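PDB 2PLW: ribosomal RNA methyltransferase, putative from Plasmodium falciparum, which binds S-adenosylmethionine and probably methylates ribosomal RNA at a uridine 2'-hydroxyl, with its FtsJ-like methyltransferase domain. Local coordinates for residues N145-L156 and S186-L197. Numbering follows the deposited sequence.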
loop_
_atom_site.group_PDB
_atom_site.type_symbol
_atom_site.label_atom_id
_atom_site.label_comp_id
_atom_site.label_asym_id
_atom_site.label_seq_id
_atom_site.Cartn_x
_atom_site.Cartn_y
_atom_site.Cartn_z
ATOM N N ASN A 145 12.124 -0.512 -2.302
ATOM C CA ASN A 145 13.339 -0.975 -2.962
ATOM C C ASN A 145 13.367 -0.517 -4.413
ATOM O O ASN A 145 12.323 -0.363 -5.042
ATOM C CB ASN A 145 13.360 -2.492 -2.963
ATOM C CG ASN A 145 14.743 -3.058 -2.884
ATOM O OD1 ASN A 145 15.749 -2.345 -2.904
ATOM N ND2 ASN A 145 14.811 -4.382 -2.816
ATOM N N ILE A 146 14.559 -0.269 -4.932
ATOM C CA ILE A 146 14.722 0.002 -6.359
ATOM C C ILE A 146 14.131 -1.180 -7.090
ATOM O O ILE A 146 14.327 -2.337 -6.700
ATOM C CB ILE A 146 16.207 0.160 -6.724
ATOM C CG1 ILE A 146 16.795 1.427 -6.082
ATOM C CG2 ILE A 146 16.401 0.150 -8.254
ATOM C CD1 ILE A 146 16.164 2.704 -6.529
ATOM N N GLY A 147 13.312 -0.880 -8.086
ATOM C CA GLY A 147 12.672 -1.953 -8.857
ATOM C C GLY A 147 11.341 -2.366 -8.261
ATOM O O GLY A 147 10.635 -3.205 -8.818
ATOM N N GLY A 148 10.985 -1.762 -7.115
ATOM C CA GLY A 148 9.809 -2.158 -6.379
ATOM C C GLY A 148 8.483 -1.697 -7.014
ATOM O O GLY A 148 8.468 -0.802 -7.886
ATOM N N THR A 149 7.411 -2.354 -6.569
ATOM C CA THR A 149 6.014 -2.086 -6.989
ATOM C C THR A 149 5.244 -1.379 -5.879
ATOM O O THR A 149 5.353 -1.720 -4.711
ATOM C CB THR A 149 5.283 -3.419 -7.361
ATOM O OG1 THR A 149 5.947 -4.020 -8.477
ATOM C CG2 THR A 149 3.806 -3.211 -7.720
ATOM N N TYR A 150 4.440 -0.404 -6.264
ATOM C CA TYR A 150 3.643 0.345 -5.296
ATOM C C TYR A 150 2.255 0.454 -5.854
ATOM O O TYR A 150 2.100 0.920 -6.989
ATOM C CB TYR A 150 4.249 1.730 -5.160
ATOM C CG TYR A 150 3.423 2.739 -4.382
ATOM C CD1 TYR A 150 2.901 2.415 -3.117
ATOM C CD2 TYR A 150 3.287 4.049 -4.848
ATOM C CE1 TYR A 150 2.181 3.371 -2.347
ATOM C CE2 TYR A 150 2.573 5.014 -4.093
ATOM C CZ TYR A 150 2.038 4.667 -2.851
ATOM O OH TYR A 150 1.334 5.593 -2.100
ATOM N N ILE A 151 1.265 0.019 -5.079
ATOM C CA ILE A 151 -0.148 0.135 -5.477
ATOM C C ILE A 151 -0.920 0.848 -4.386
ATOM O O ILE A 151 -0.860 0.481 -3.220
ATOM C CB ILE A 151 -0.770 -1.246 -5.794
ATOM C CG1 ILE A 151 0.081 -1.922 -6.864
ATOM C CG2 ILE A 151 -2.202 -1.030 -6.276
ATOM C CD1 ILE A 151 -0.421 -3.293 -7.273
ATOM N N VAL A 152 -1.615 1.922 -4.747
ATOM C CA VAL A 152 -2.292 2.711 -3.719
ATOM C C VAL A 152 -3.701 3.073 -4.171
ATOM O O VAL A 152 -3.911 3.512 -5.309
ATOM C CB VAL A 152 -1.469 3.972 -3.338
ATOM C CG1 VAL A 152 -1.179 4.857 -4.560
ATOM C CG2 VAL A 152 -2.140 4.765 -2.202
ATOM N N LYS A 153 -4.652 2.874 -3.267
ATOM C CA LYS A 153 -6.044 3.249 -3.547
ATOM C C LYS A 153 -6.301 4.739 -3.301
ATOM O O LYS A 153 -5.712 5.345 -2.410
ATOM C CB LYS A 153 -6.997 2.391 -2.705
ATOM C CG LYS A 153 -8.470 2.524 -3.094
ATOM C CD LYS A 153 -9.346 1.565 -2.284
ATOM C CE LYS A 153 -9.393 1.804 -0.802
ATOM N NZ LYS A 153 -10.181 0.723 -0.125
ATOM N N MET A 154 -7.199 5.324 -4.091
ATOM C CA MET A 154 -7.694 6.665 -3.759
ATOM C C MET A 154 -9.073 6.858 -4.359
ATOM O O MET A 154 -9.464 6.099 -5.276
ATOM C CB MET A 154 -6.754 7.751 -4.274
ATOM C CG MET A 154 -6.769 7.936 -5.795
ATOM S SD MET A 154 -5.821 9.385 -6.335
ATOM C CE MET A 154 -6.570 10.694 -5.352
ATOM N N TYR A 155 -9.797 7.858 -3.846
ATOM C CA TYR A 155 -11.040 8.299 -4.510
ATOM C C TYR A 155 -10.685 9.039 -5.776
ATOM O O TYR A 155 -9.959 10.033 -5.731
ATOM C CB TYR A 155 -11.911 9.189 -3.605
ATOM C CG TYR A 155 -12.571 8.416 -2.496
ATOM C CD1 TYR A 155 -13.471 7.384 -2.775
ATOM C CD2 TYR A 155 -12.275 8.693 -1.160
ATOM C CE1 TYR A 155 -14.062 6.652 -1.745
ATOM C CE2 TYR A 155 -12.859 7.966 -0.129
ATOM C CZ TYR A 155 -13.752 6.952 -0.433
ATOM O OH TYR A 155 -14.338 6.233 0.581
ATOM N N LEU A 156 -11.193 8.552 -6.909
ATOM C CA LEU A 156 -10.954 9.191 -8.190
ATOM C C LEU A 156 -11.544 10.592 -8.197
ATOM O O LEU A 156 -12.649 10.828 -7.676
ATOM C CB LEU A 156 -11.563 8.378 -9.335
ATOM C CG LEU A 156 -11.484 8.946 -10.766
ATOM C CD1 LEU A 156 -10.094 8.876 -11.358
ATOM C CD2 LEU A 156 -12.435 8.205 -11.702
ATOM N N SER A 186 -18.610 8.635 -4.950
ATOM C CA SER A 186 -17.183 8.541 -4.666
ATOM C C SER A 186 -16.640 7.195 -5.186
ATOM O O SER A 186 -16.638 6.189 -4.469
ATOM C CB SER A 186 -16.947 8.702 -3.158
ATOM O OG SER A 186 -16.092 9.801 -2.865
ATOM N N ARG A 187 -16.220 7.191 -6.452
ATOM C CA ARG A 187 -15.565 6.035 -7.104
ATOM C C ARG A 187 -14.092 5.912 -6.683
ATOM O O ARG A 187 -13.422 6.919 -6.457
ATOM C CB ARG A 187 -15.620 6.186 -8.624
ATOM C CG ARG A 187 -16.952 5.846 -9.284
ATOM C CD ARG A 187 -17.256 6.870 -10.344
ATOM N NE ARG A 187 -16.665 6.578 -11.648
ATOM C CZ ARG A 187 -16.263 7.510 -12.514
ATOM N NH1 ARG A 187 -15.757 7.152 -13.687
ATOM N NH2 ARG A 187 -16.354 8.806 -12.208
ATOM N N GLU A 188 -13.594 4.678 -6.601
ATOM C CA GLU A 188 -12.209 4.409 -6.198
ATOM C C GLU A 188 -11.400 3.751 -7.300
ATOM O O GLU A 188 -11.925 2.977 -8.099
ATOM C CB GLU A 188 -12.175 3.518 -4.970
ATOM C CG GLU A 188 -12.419 4.260 -3.669
ATOM C CD GLU A 188 -12.579 3.319 -2.501
ATOM O OE1 GLU A 188 -12.901 2.132 -2.734
ATOM O OE2 GLU A 188 -12.380 3.774 -1.344
ATOM N N ILE A 189 -10.109 4.074 -7.346
ATOM C CA ILE A 189 -9.205 3.485 -8.324
ATOM C C ILE A 189 -7.959 3.102 -7.561
ATOM O O ILE A 189 -7.797 3.520 -6.411
ATOM C CB ILE A 189 -8.813 4.464 -9.475
ATOM C CG1 ILE A 189 -8.255 5.800 -8.935
ATOM C CG2 ILE A 189 -10.001 4.733 -10.432
ATOM C CD1 ILE A 189 -6.735 5.875 -8.962
ATOM N N TYR A 190 -7.115 2.298 -8.194
ATOM C CA TYR A 190 -5.764 2.074 -7.696
ATOM C C TYR A 190 -4.772 2.660 -8.682
ATOM O O TYR A 190 -4.954 2.529 -9.889
ATOM C CB TYR A 190 -5.488 0.582 -7.485
ATOM C CG TYR A 190 -6.315 -0.051 -6.395
ATOM C CD1 TYR A 190 -5.879 -0.045 -5.059
ATOM C CD2 TYR A 190 -7.539 -0.664 -6.693
ATOM C CE1 TYR A 190 -6.620 -0.640 -4.054
ATOM C CE2 TYR A 190 -8.301 -1.263 -5.683
ATOM C CZ TYR A 190 -7.841 -1.237 -4.371
ATOM O OH TYR A 190 -8.621 -1.833 -3.398
ATOM N N LEU A 191 -3.722 3.307 -8.162
ATOM C CA LEU A 191 -2.581 3.699 -8.976
ATOM C C LEU A 191 -1.553 2.573 -8.828
ATOM O O LEU A 191 -1.123 2.277 -7.725
ATOM C CB LEU A 191 -2.004 5.035 -8.525
ATOM C CG LEU A 191 -2.979 6.225 -8.614
ATOM C CD1 LEU A 191 -2.544 7.387 -7.675
ATOM C CD2 LEU A 191 -3.123 6.706 -10.049
ATOM N N VAL A 192 -1.262 1.910 -9.937
ATOM C CA VAL A 192 -0.334 0.778 -9.982
ATOM C C VAL A 192 0.998 1.242 -10.538
ATOM O O VAL A 192 1.094 1.649 -11.708
ATOM C CB VAL A 192 -0.918 -0.373 -10.858
ATOM C CG1 VAL A 192 0.052 -1.550 -10.874
ATOM C CG2 VAL A 192 -2.235 -0.798 -10.305
ATOM N N CYS A 193 2.050 1.174 -9.713
ATOM C CA CYS A 193 3.314 1.755 -10.076
ATOM C C CYS A 193 4.366 0.668 -10.103
ATOM O O CYS A 193 4.576 -0.022 -9.106
ATOM C CB CYS A 193 3.726 2.799 -9.020
ATOM S SG CYS A 193 2.429 4.023 -8.685
ATOM N N LYS A 194 5.029 0.549 -11.250
ATOM C CA LYS A 194 6.000 -0.492 -11.486
ATOM C C LYS A 194 7.390 0.033 -11.738
ATOM O O LYS A 194 7.599 0.980 -12.509
ATOM C CB LYS A 194 5.523 -1.365 -12.655
ATOM C CG LYS A 194 4.082 -1.870 -12.481
ATOM C CD LYS A 194 3.983 -3.173 -11.677
ATOM C CE LYS A 194 4.317 -4.416 -12.507
ATOM N NZ LYS A 194 3.191 -4.945 -13.359
ATOM N N ASN A 195 8.347 -0.607 -11.057
ATOM C CA ASN A 195 9.770 -0.419 -11.224
ATOM C C ASN A 195 10.206 0.946 -10.686
ATOM O O ASN A 195 10.493 1.883 -11.423
ATOM C CB ASN A 195 10.213 -0.714 -12.689
ATOM C CG ASN A 195 11.716 -0.778 -12.842
ATOM O OD1 ASN A 195 12.441 -1.004 -11.881
ATOM N ND2 ASN A 195 12.192 -0.594 -14.077
ATOM N N PHE A 196 10.276 1.003 -9.348
ATOM C CA PHE A 196 10.777 2.206 -8.700
ATOM C C PHE A 196 12.190 2.517 -9.170
ATOM O O PHE A 196 13.094 1.686 -9.037
ATOM C CB PHE A 196 10.791 2.014 -7.185
ATOM C CG PHE A 196 11.218 3.273 -6.427
ATOM C CD1 PHE A 196 10.377 4.382 -6.404
ATOM C CD2 PHE A 196 12.449 3.341 -5.761
ATOM C CE1 PHE A 196 10.749 5.556 -5.699
ATOM C CE2 PHE A 196 12.840 4.494 -5.076
ATOM C CZ PHE A 196 11.985 5.604 -5.042
ATOM N N LEU A 197 12.372 3.739 -9.664
ATOM C CA LEU A 197 13.679 4.201 -10.128
ATOM C C LEU A 197 14.268 5.329 -9.287
ATOM O O LEU A 197 15.386 5.763 -9.550
ATOM C CB LEU A 197 13.595 4.676 -11.595
ATOM C CG LEU A 197 13.103 3.629 -12.598
ATOM C CD1 LEU A 197 12.799 4.274 -13.946
ATOM C CD2 LEU A 197 14.069 2.488 -12.714
HETATM O O HOH W 1 8.073 -3.260 -9.934
HETATM O O HOH W 2 -13.369 3.449 0.894
#
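Gly147 and Asn195 are joined through one water, which three groups grip. It donates to Gly147 O (2.8 Å), accepts a hydrogen bond from Asn195 N (2.9 Å) and bonds Thr149 OG1. This bridges the strands where both chains turn a corner, at Ile146-Gly147 and at Asn195. Beside it Gly147 N donates to Phe196 O over 2.7 Å. Phe196 N returns a bond to Gly148 O. Further along, antiparallel pairs Tyr150-Cys193, Val152-Leu191 and Met154-Ile189 each exchange two backbone hydrogen bonds. Leu156 N to Arg187 O closes the far end.

Lys153 and Tyr190 form a non-hydrogen-bonded pair. Lys153 CG lies over one face of the Tyr190 ring, 4.2 Å from its centroid, a CH-pi contact. CG is anti to the backbone N (chi1 -170°), which lays the chain across the ring before a bend at chi3. Lys153 NZ makes a long salt bridge of 4.0 Å to Glu188 OE2. Its stronger partner is Asp113, which also takes the Tyr190 hydroxyl. Lys153 is the predicted proton acceptor and lies beside the bound S-adenosylmethionine. Glu188 CG packs against Tyr155 CD1 at 3.4 Å, and a second water joins Glu188 OE2 to Tyr155 OH. Ser186 OG sits over one face of that tyrosine ring.

On the face opposite Lys153 and Tyr190, Met154 CG meets Ile189 CD1 at 3.8 Å. Cys193 SG approaches the Tyr150 ring obliquely.

These are adjacent strands of the Rossmann-like methyltransferase sheet. Strand 107-112 flanks 148-155, and strand 171-176 flanks 188-194. Helices 122-143 and 160-168 cover the face bearing Tyr150 and Met154.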